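Local coordinates for protein UTP-glucose-1-phosphate uridylyltransferase 2 (Trypanosoma brucei, PDB 3GUE) that probably catalyses the formation of UDP-glucose and diphosphate from UTP and glucose 1-phosphate, and is seen here with UDP-glucose bound, at residues L240-E245 / I306-M311; E424-G429 / G444-G449. All coordinates share one frame; numbering follows the deposited sequence.

Contact 1 (L240-E245 / I306-M311); sequences LGFLME and IWINLM
Phe242 and Ile306 meet because Phe242 holds CG anti to its backbone N (chi1 176°), while Ile306 holds CG2 anti to its own and swings CG1 beside the N (chi1 -48°). CG2 of Ile306 then sits over one face of the Phe242 ring, 3.8 Å from the ring centroid, as a CH-pi contact. The other branch of Ile306 runs alongside Met244, with CD1 3.6 Å from Met244 CG. Ile308 CG2 approaches the Phe242 ring obliquely. Leu243 and Trp307 lie on the other face of the sheet and touch through their CB atoms.

Strands 242-248 and 300-309 are antiparallel neighbours in the mixed sheet of the GT-A-like nucleotidyltransferase domain. Met244 lies beside Asn302, which binds UDP-glucose. Leu243 and Trp307 form a hydrogen-bonded pair: Leu243 N to Trp307 O is 3.0 Å, Trp307 N to Leu243 O is 2.9 Å. Asn309 N bonds Gly241 O at 2.9 Å, almost straight at the hydrogen (174°). Asn309 then caps helix 310-319 through OD1 to the N of Glu312.

A water in the indole plane joins Glu245 OE2 (2.6 Å) to Trp307 NE1 (2.8 Å). Glu245 OE2 also forms a salt bridge with Arg371, and OE1 accepts from Asn305 ND2. The buried carboxylate thus has several partners, which probably favours its charged form, and the indole N-H reaches it through the water, not directly.

Contact 2 (E424-G429 / G444-G449); sequences EKLVKG and GLVEFG
Leu426 and Glu447 bring the backbones within 4.4 Å, CA to CA, where helix 420-427, weakly bonded here, meets the short strand 446-448. Phe448 N donates to Leu426 O at 3.0 Å. The bond is bent, 146° at the hydrogen, and the donor is tilted 19° from the carbonyl plane. Leu426 CA also makes a CA-H...O contact to Val446 O. A water ties the segment 424-429 to the strand: it lies between Lys425 O and Phe448 O and accepts from Gly429 N at 2.8 Å.

Leu426 carries the apolar part. With CG anti to the backbone N (chi1 -177°), its CD1 reaches 3.7 Å from Phe448 CE2 and 3.9 Å from Val446 CG1. Leu426 and Phe448 lie side by side and point the same way. Leu426 O lies at the edge of the Phe448 ring, near its plane. Ile460 of strand 458-462 packs against both Val446 and Phe448.

The outer side is polar. The extended chain of Glu447 passes Lys425 O, with CG 3.3 Å from it. Lys428 bends at chi3 and crosses Glu447 obliquely. Its NZ forms a long salt bridge to OE1, at 3.5 Å.

Strand 446-448 pairs in parallel with strand 468-470, and strand 437-443 just before it belongs to a parallel sheet with 458-462 and 480-483. The helical segment packs on one of these strands, 446-448, far from the UDP-glucose site. This stacking of short parallel strands is consistent with the C-terminal left-handed beta-helix domain of eukaryotic UDP-glucose pyrophosphorylases.

Overall arrangement
After its N-terminal helices the chain lays down strands 77-83, 128-132, 159-161 and 214-219 of the large mixed sheet. Contact 1 then closes a loop of 60 residues, which includes Glu280 and Asn302 of the UDP-glucose site. It joins neighbouring strands of that sheet, with 362-366 next to 242-248 and 214-219 next to 300-309. The chain goes on through strand 362-366 to the C-terminal region. There contact 2 closes a shorter loop of 14 residues and ties helix 420-427 to the parallel strands. The two loops follow in series and neither nest nor cross. The centres of contact 1 and contact 2 are about 43 Å apart, on opposite sides of the chain's centre.

Contact 1 (L240-E245 / I306-M311)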
ATOM      1  N   LEU A 240     -23.998  -0.983  -0.322  1.00 26.87           N
ATOM      2  CA  LEU A 240     -22.789  -1.536   0.303  1.00 26.60           C
ATOM      3  C   LEU A 240     -22.132  -0.507   1.201  1.00 26.25           C
ATOM      4  O   LEU A 240     -22.140   0.684   0.859  1.00 26.35           O
ATOM      5  CB  LEU A 240     -21.757  -1.927  -0.763  1.00 26.85           C
ATOM      6  CG  LEU A 240     -22.086  -2.904  -1.888  1.00 28.10           C
ATOM      7  CD1 LEU A 240     -20.804  -3.232  -2.622  1.00 23.92           C
ATOM      8  CD2 LEU A 240     -22.737  -4.140  -1.316  1.00 26.98           C
ATOM      9  N   GLY A 241     -21.574  -0.965   2.330  1.00 25.07           N
ATOM     10  CA  GLY A 241     -20.764  -0.120   3.197  1.00 25.52           C
ATOM     11  C   GLY A 241     -19.304  -0.072   2.772  1.00 25.90           C
ATOM     12  O   GLY A 241     -18.573   0.875   3.075  1.00 25.70           O
ATOM     13  N   PHE A 242     -18.892  -1.108   2.057  1.00 26.08           N
ATOM     14  CA  PHE A 242     -17.494  -1.326   1.750  1.00 26.03           C
ATOM     15  C   PHE A 242     -17.417  -2.143   0.457  1.00 26.74           C
ATOM     16  O   PHE A 242     -18.094  -3.174   0.310  1.00 26.30           O
ATOM     17  CB  PHE A 242     -16.874  -2.059   2.944  1.00 25.88           C
ATOM     18  CG  PHE A 242     -15.427  -2.476   2.776  1.00 24.68           C
ATOM     19  CD1 PHE A 242     -14.416  -1.802   3.462  1.00 26.06           C
ATOM     20  CD2 PHE A 242     -15.102  -3.577   2.023  1.00 24.41           C
ATOM     21  CE1 PHE A 242     -13.080  -2.226   3.363  1.00 28.63           C
ATOM     22  CE2 PHE A 242     -13.773  -3.994   1.866  1.00 28.66           C
ATOM     23  CZ  PHE A 242     -12.752  -3.332   2.552  1.00 25.20           C
ATOM     24  N   LEU A 243     -16.640  -1.625  -0.496  1.00 27.24           N
ATOM     25  CA  LEU A 243     -16.305  -2.316  -1.706  1.00 27.60           C
ATOM     26  C   LEU A 243     -14.784  -2.341  -1.870  1.00 27.43           C
ATOM     27  O   LEU A 243     -14.144  -1.299  -1.875  1.00 28.09           O
ATOM     28  CB  LEU A 243     -16.981  -1.665  -2.908  1.00 28.36           C
ATOM     29  CG  LEU A 243     -16.964  -2.415  -4.253  1.00 29.73           C
ATOM     30  CD1 LEU A 243     -18.170  -2.029  -5.073  1.00 32.41           C
ATOM     31  CD2 LEU A 243     -15.666  -2.215  -5.083  1.00 30.27           C
ATOM     32  N   MET A 244     -14.223  -3.539  -2.007  1.00 27.85           N
ATOM     33  CA  MET A 244     -12.794  -3.733  -2.316  1.00 28.07           C
ATOM     34  C   MET A 244     -12.553  -4.092  -3.788  1.00 28.17           C
ATOM     35  O   MET A 244     -13.137  -5.050  -4.284  1.00 27.84           O
ATOM     36  CB  MET A 244     -12.257  -4.892  -1.463  1.00 28.16           C
ATOM     37  CG  MET A 244     -10.827  -5.293  -1.823  1.00 29.68           C
ATOM     38  SD  MET A 244     -10.247  -6.743  -0.944  1.00 28.62           S
ATOM     39  CE  MET A 244     -10.160  -6.124   0.741  1.00 29.17           C
ATOM     40  N   GLU A 245     -11.683  -3.356  -4.488  1.00 27.36           N
ATOM     41  CA  GLU A 245     -11.281  -3.758  -5.830  1.00 27.81           C
ATOM     42  C   GLU A 245     -10.159  -4.790  -5.692  1.00 26.52           C
ATOM     43  O   GLU A 245      -9.253  -4.583  -4.896  1.00 27.19           O
ATOM     44  CB  GLU A 245     -10.803  -2.552  -6.677  1.00 27.34           C
ATOM     45  CG  GLU A 245     -11.757  -1.362  -6.798  1.00 28.05           C
ATOM     46  CD  GLU A 245     -11.291  -0.402  -7.888  1.00 30.64           C
ATOM     47  OE1 GLU A 245     -10.108  -0.515  -8.305  1.00 27.00           O
ATOM     48  OE2 GLU A 245     -12.106   0.433  -8.353  1.00 32.93           O
ATOM     49  N   ILE A 306     -10.119   0.959  -2.194  1.00 27.33           N
ATOM     50  CA  ILE A 306     -11.304   0.649  -1.368  1.00 27.95           C
ATOM     51  C   ILE A 306     -12.278   1.826  -1.282  1.00 27.57           C
ATOM     52  O   ILE A 306     -11.888   2.933  -0.940  1.00 27.34           O
ATOM     53  CB  ILE A 306     -10.918   0.275   0.101  1.00 28.16           C
ATOM     54  CG1 ILE A 306      -9.780  -0.758   0.179  1.00 30.51           C
ATOM     55  CG2 ILE A 306     -12.134  -0.146   0.886  1.00 27.94           C
ATOM     56  CD1 ILE A 306     -10.117  -2.073  -0.440  1.00 32.41           C
ATOM     57  N   TRP A 307     -13.551   1.538  -1.543  1.00 27.20           N
ATOM     58  CA  TRP A 307     -14.664   2.480  -1.355  1.00 26.62           C
ATOM     59  C   TRP A 307     -15.355   2.245  -0.026  1.00 26.84           C
ATOM     60  O   TRP A 307     -15.802   1.125   0.284  1.00 26.96           O
ATOM     61  CB  TRP A 307     -15.712   2.299  -2.432  1.00 27.22           C
ATOM     62  CG  TRP A 307     -15.370   2.872  -3.794  1.00 28.46           C
ATOM     63  CD1 TRP A 307     -14.736   2.237  -4.819  1.00 29.22           C
ATOM     64  CD2 TRP A 307     -15.693   4.185  -4.273  1.00 29.90           C
ATOM     65  NE1 TRP A 307     -14.628   3.070  -5.897  1.00 27.37           N
ATOM     66  CE2 TRP A 307     -15.199   4.279  -5.592  1.00 28.70           C
ATOM     67  CE3 TRP A 307     -16.324   5.298  -3.704  1.00 30.49           C
ATOM     68  CZ2 TRP A 307     -15.311   5.446  -6.360  1.00 28.15           C
ATOM     69  CZ3 TRP A 307     -16.451   6.471  -4.479  1.00 30.74           C
ATOM     70  CH2 TRP A 307     -15.950   6.522  -5.800  1.00 28.49           C
ATOM     71  N   ILE A 308     -15.520   3.321   0.723  1.00 24.67           N
ATOM     72  CA  ILE A 308     -16.303   3.233   1.935  1.00 24.09           C
ATOM     73  C   ILE A 308     -17.481   4.212   1.916  1.00 22.88           C
ATOM     74  O   ILE A 308     -17.407   5.304   1.336  1.00 21.72           O
ATOM     75  CB  ILE A 308     -15.426   3.349   3.227  1.00 24.29           C
ATOM     76  CG1 ILE A 308     -14.720   4.700   3.302  1.00 24.23           C
ATOM     77  CG2 ILE A 308     -14.392   2.129   3.350  1.00 20.58           C
ATOM     78  CD1 ILE A 308     -14.064   4.974   4.698  1.00 26.10           C
ATOM     79  N   ASN A 309     -18.583   3.762   2.489  1.00 22.36           N
ATOM     80  CA  ASN A 309     -19.705   4.620   2.804  1.00 22.93           C
ATOM     81  C   ASN A 309     -19.433   5.212   4.193  1.00 23.48           C
ATOM     82  O   ASN A 309     -19.255   4.480   5.195  1.00 23.88           O
ATOM     83  CB  ASN A 309     -21.039   3.842   2.750  1.00 22.40           C
ATOM     84  CG  ASN A 309     -22.266   4.728   3.062  1.00 22.09           C
ATOM     85  OD1 ASN A 309     -22.366   5.298   4.126  1.00 21.83           O
ATOM     86  ND2 ASN A 309     -23.168   4.854   2.115  1.00 21.26           N
ATOM     87  N   LEU A 310     -19.394   6.540   4.227  1.00 23.49           N
ATOM     88  CA  LEU A 310     -18.947   7.297   5.378  1.00 23.81           C
ATOM     89  C   LEU A 310     -19.976   7.286   6.526  1.00 24.04           C
ATOM     90  O   LEU A 310     -19.599   7.226   7.687  1.00 23.62           O
ATOM     91  CB  LEU A 310     -18.585   8.720   4.938  1.00 24.33           C
ATOM     92  CG  LEU A 310     -17.386   8.864   3.994  1.00 27.31           C
ATOM     93  CD1 LEU A 310     -17.204  10.326   3.625  1.00 30.06           C
ATOM     94  CD2 LEU A 310     -16.123   8.317   4.673  1.00 27.44           C
ATOM     95  N   MET A 311     -21.257   7.318   6.177  1.00 24.40           N
ATOM     96  CA  MET A 311     -22.349   7.218   7.141  1.00 26.07           C
ATOM     97  C   MET A 311     -22.393   5.824   7.777  1.00 25.74           C
ATOM     98  O   MET A 311     -22.601   5.712   8.985  1.00 25.63           O
ATOM     99  CB  MET A 311     -23.687   7.566   6.467  1.00 25.82           C
ATOM    100  CG  MET A 311     -24.906   7.715   7.425  1.00 27.97           C
ATOM    101  SD  MET A 311     -24.696   8.974   8.688  1.00 27.37           S
ATOM    102  CE  MET A 311     -25.881  10.218   8.204  1.00 29.59           C
TER
HETATM  103  O   HOH W   1     -24.059   2.377   0.074  1.00 24.50           O
HETATM  104  O   HOH W   2     -13.209   2.758  -8.329  1.00 25.62           O

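Contact 2 (E424-G429 / G444-G449)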
ATOM      1  N   GLU A 424      20.005   1.647  -6.887  1.00 26.99           N
ATOM      2  CA  GLU A 424      20.637   2.793  -7.553  1.00 27.76           C
ATOM      3  C   GLU A 424      21.814   2.451  -8.480  1.00 27.46           C
ATOM      4  O   GLU A 424      21.950   3.052  -9.547  1.00 27.52           O
ATOM      5  CB  GLU A 424      20.990   3.863  -6.526  1.00 28.44           C
ATOM      6  CG  GLU A 424      19.729   4.611  -6.065  1.00 31.44           C
ATOM      7  CD  GLU A 424      19.950   5.591  -4.951  1.00 34.05           C
ATOM      8  OE1 GLU A 424      18.954   6.206  -4.525  1.00 35.02           O
ATOM      9  OE2 GLU A 424      21.099   5.755  -4.490  1.00 38.89           O
ATOM     10  N   LYS A 425      22.645   1.488  -8.099  1.00 26.67           N
ATOM     11  CA  LYS A 425      23.700   1.023  -9.001  1.00 27.42           C
ATOM     12  C   LYS A 425      23.200   0.296 -10.259  1.00 26.94           C
ATOM     13  O   LYS A 425      23.811   0.406 -11.345  1.00 26.61           O
ATOM     14  CB  LYS A 425      24.758   0.207  -8.241  1.00 27.50           C
ATOM     15  CG  LYS A 425      25.897   1.130  -7.729  1.00 30.90           C
ATOM     16  CD  LYS A 425      26.525   0.689  -6.425  1.00 34.71           C
ATOM     17  CE  LYS A 425      25.977   1.502  -5.259  1.00 37.39           C
ATOM     18  NZ  LYS A 425      26.695   2.825  -5.094  1.00 40.10           N
ATOM     19  N   LEU A 426      22.089  -0.432 -10.111  1.00 26.38           N
ATOM     20  CA  LEU A 426      21.505  -1.210 -11.205  1.00 25.93           C
ATOM     21  C   LEU A 426      21.038  -0.347 -12.399  1.00 26.21           C
ATOM     22  O   LEU A 426      21.278  -0.700 -13.567  1.00 25.73           O
ATOM     23  CB  LEU A 426      20.339  -2.075 -10.676  1.00 26.18           C
ATOM     24  CG  LEU A 426      19.672  -3.008 -11.677  1.00 25.80           C
ATOM     25  CD1 LEU A 426      20.717  -4.062 -12.120  1.00 26.99           C
ATOM     26  CD2 LEU A 426      18.417  -3.708 -11.105  1.00 26.01           C
ATOM     27  N   VAL A 427      20.359   0.764 -12.087  1.00 25.43           N
ATOM     28  CA  VAL A 427      19.761   1.663 -13.065  1.00 25.37           C
ATOM     29  C   VAL A 427      20.552   2.977 -13.268  1.00 26.16           C
ATOM     30  O   VAL A 427      20.145   3.832 -14.064  1.00 26.92           O
ATOM     31  CB  VAL A 427      18.332   2.071 -12.639  1.00 24.71           C
ATOM     32  CG1 VAL A 427      17.330   0.949 -12.907  1.00 25.77           C
ATOM     33  CG2 VAL A 427      18.302   2.523 -11.184  1.00 22.68           C
ATOM     34  N   LYS A 428      21.650   3.130 -12.531  1.00 26.44           N
ATOM     35  CA  LYS A 428      22.526   4.296 -12.594  1.00 27.02           C
ATOM     36  C   LYS A 428      22.803   4.732 -14.035  1.00 26.99           C
ATOM     37  O   LYS A 428      22.622   5.892 -14.393  1.00 26.49           O
ATOM     38  CB  LYS A 428      23.842   3.934 -11.901  1.00 27.78           C
ATOM     39  CG  LYS A 428      24.917   4.964 -11.954  1.00 29.73           C
ATOM     40  CD  LYS A 428      26.276   4.300 -11.832  1.00 32.42           C
ATOM     41  CE  LYS A 428      26.540   3.760 -10.446  1.00 32.54           C
ATOM     42  NZ  LYS A 428      27.776   2.923 -10.477  1.00 32.37           N
ATOM     43  N   GLY A 429      23.261   3.787 -14.852  1.00 26.76           N
ATOM     44  CA  GLY A 429      23.613   4.089 -16.241  1.00 27.44           C
ATOM     45  C   GLY A 429      22.471   3.893 -17.213  1.00 27.70           C
ATOM     46  O   GLY A 429      22.662   3.995 -18.429  1.00 27.64           O
ATOM     47  N   GLY A 444      23.762 -11.161  -8.064  1.00 25.18           N
ATOM     48  CA  GLY A 444      25.084 -10.547  -7.948  1.00 24.59           C
ATOM     49  C   GLY A 444      25.058  -9.069  -8.318  1.00 24.20           C
ATOM     50  O   GLY A 444      23.967  -8.476  -8.529  1.00 23.26           O
ATOM     51  N   LEU A 445      26.244  -8.458  -8.374  1.00 24.10           N
ATOM     52  CA  LEU A 445      26.361  -7.036  -8.781  1.00 24.13           C
ATOM     53  C   LEU A 445      26.283  -6.826 -10.307  1.00 24.00           C
ATOM     54  O   LEU A 445      27.072  -7.385 -11.056  1.00 23.44           O
ATOM     55  CB  LEU A 445      27.627  -6.393  -8.209  1.00 24.99           C
ATOM     56  CG  LEU A 445      27.647  -6.112  -6.700  1.00 25.01           C
ATOM     57  CD1 LEU A 445      29.079  -6.014  -6.182  1.00 25.34           C
ATOM     58  CD2 LEU A 445      26.837  -4.831  -6.364  1.00 23.26           C
ATOM     59  N   VAL A 446      25.335  -5.989 -10.736  1.00 24.04           N
ATOM     60  CA  VAL A 446      24.994  -5.810 -12.151  1.00 24.44           C
ATOM     61  C   VAL A 446      24.599  -4.363 -12.361  1.00 25.43           C
ATOM     62  O   VAL A 446      23.945  -3.745 -11.508  1.00 24.91           O
ATOM     63  CB  VAL A 446      23.845  -6.797 -12.615  1.00 24.10           C
ATOM     64  CG1 VAL A 446      23.226  -6.406 -13.936  1.00 24.24           C
ATOM     65  CG2 VAL A 446      24.335  -8.253 -12.668  1.00 21.88           C
ATOM     66  N   GLU A 447      25.019  -3.822 -13.504  1.00 26.60           N
ATOM     67  CA  GLU A 447      24.812  -2.413 -13.840  1.00 27.42           C
ATOM     68  C   GLU A 447      24.398  -2.240 -15.313  1.00 27.36           C
ATOM     69  O   GLU A 447      25.213  -2.447 -16.217  1.00 27.49           O
ATOM     70  CB  GLU A 447      26.076  -1.608 -13.530  1.00 27.72           C
ATOM     71  CG  GLU A 447      26.416  -1.442 -12.026  1.00 27.87           C
ATOM     72  CD  GLU A 447      27.654  -0.599 -11.779  1.00 29.20           C
ATOM     73  OE1 GLU A 447      28.063   0.192 -12.667  1.00 30.92           O
ATOM     74  OE2 GLU A 447      28.231  -0.723 -10.678  1.00 31.82           O
ATOM     75  N   PHE A 448      23.131  -1.885 -15.537  1.00 27.02           N
ATOM     76  CA  PHE A 448      22.637  -1.511 -16.871  1.00 27.20           C
ATOM     77  C   PHE A 448      23.237  -0.198 -17.309  1.00 27.30           C
ATOM     78  O   PHE A 448      23.388   0.715 -16.501  1.00 27.35           O
ATOM     79  CB  PHE A 448      21.106  -1.373 -16.899  1.00 27.34           C
ATOM     80  CG  PHE A 448      20.381  -2.678 -16.786  1.00 26.89           C
ATOM     81  CD1 PHE A 448      20.326  -3.558 -17.873  1.00 24.50           C
ATOM     82  CD2 PHE A 448      19.766  -3.038 -15.593  1.00 28.28           C
ATOM     83  CE1 PHE A 448      19.663  -4.782 -17.769  1.00 27.70           C
ATOM     84  CE2 PHE A 448      19.084  -4.277 -15.469  1.00 28.48           C
ATOM     85  CZ  PHE A 448      19.037  -5.144 -16.554  1.00 27.47           C
ATOM     86  N   GLY A 449      23.590  -0.130 -18.592  1.00 27.05           N
ATOM     87  CA  GLY A 449      23.906   1.116 -19.259  1.00 27.21           C
ATOM     88  C   GLY A 449      22.665   1.552 -20.023  1.00 27.37           C
ATOM     89  O   GLY A 449      21.537   1.218 -19.636  1.00 27.21           O
TER
HETATM   90  O   HOH W   3      24.090   1.300 -13.800  1.00 22.33           O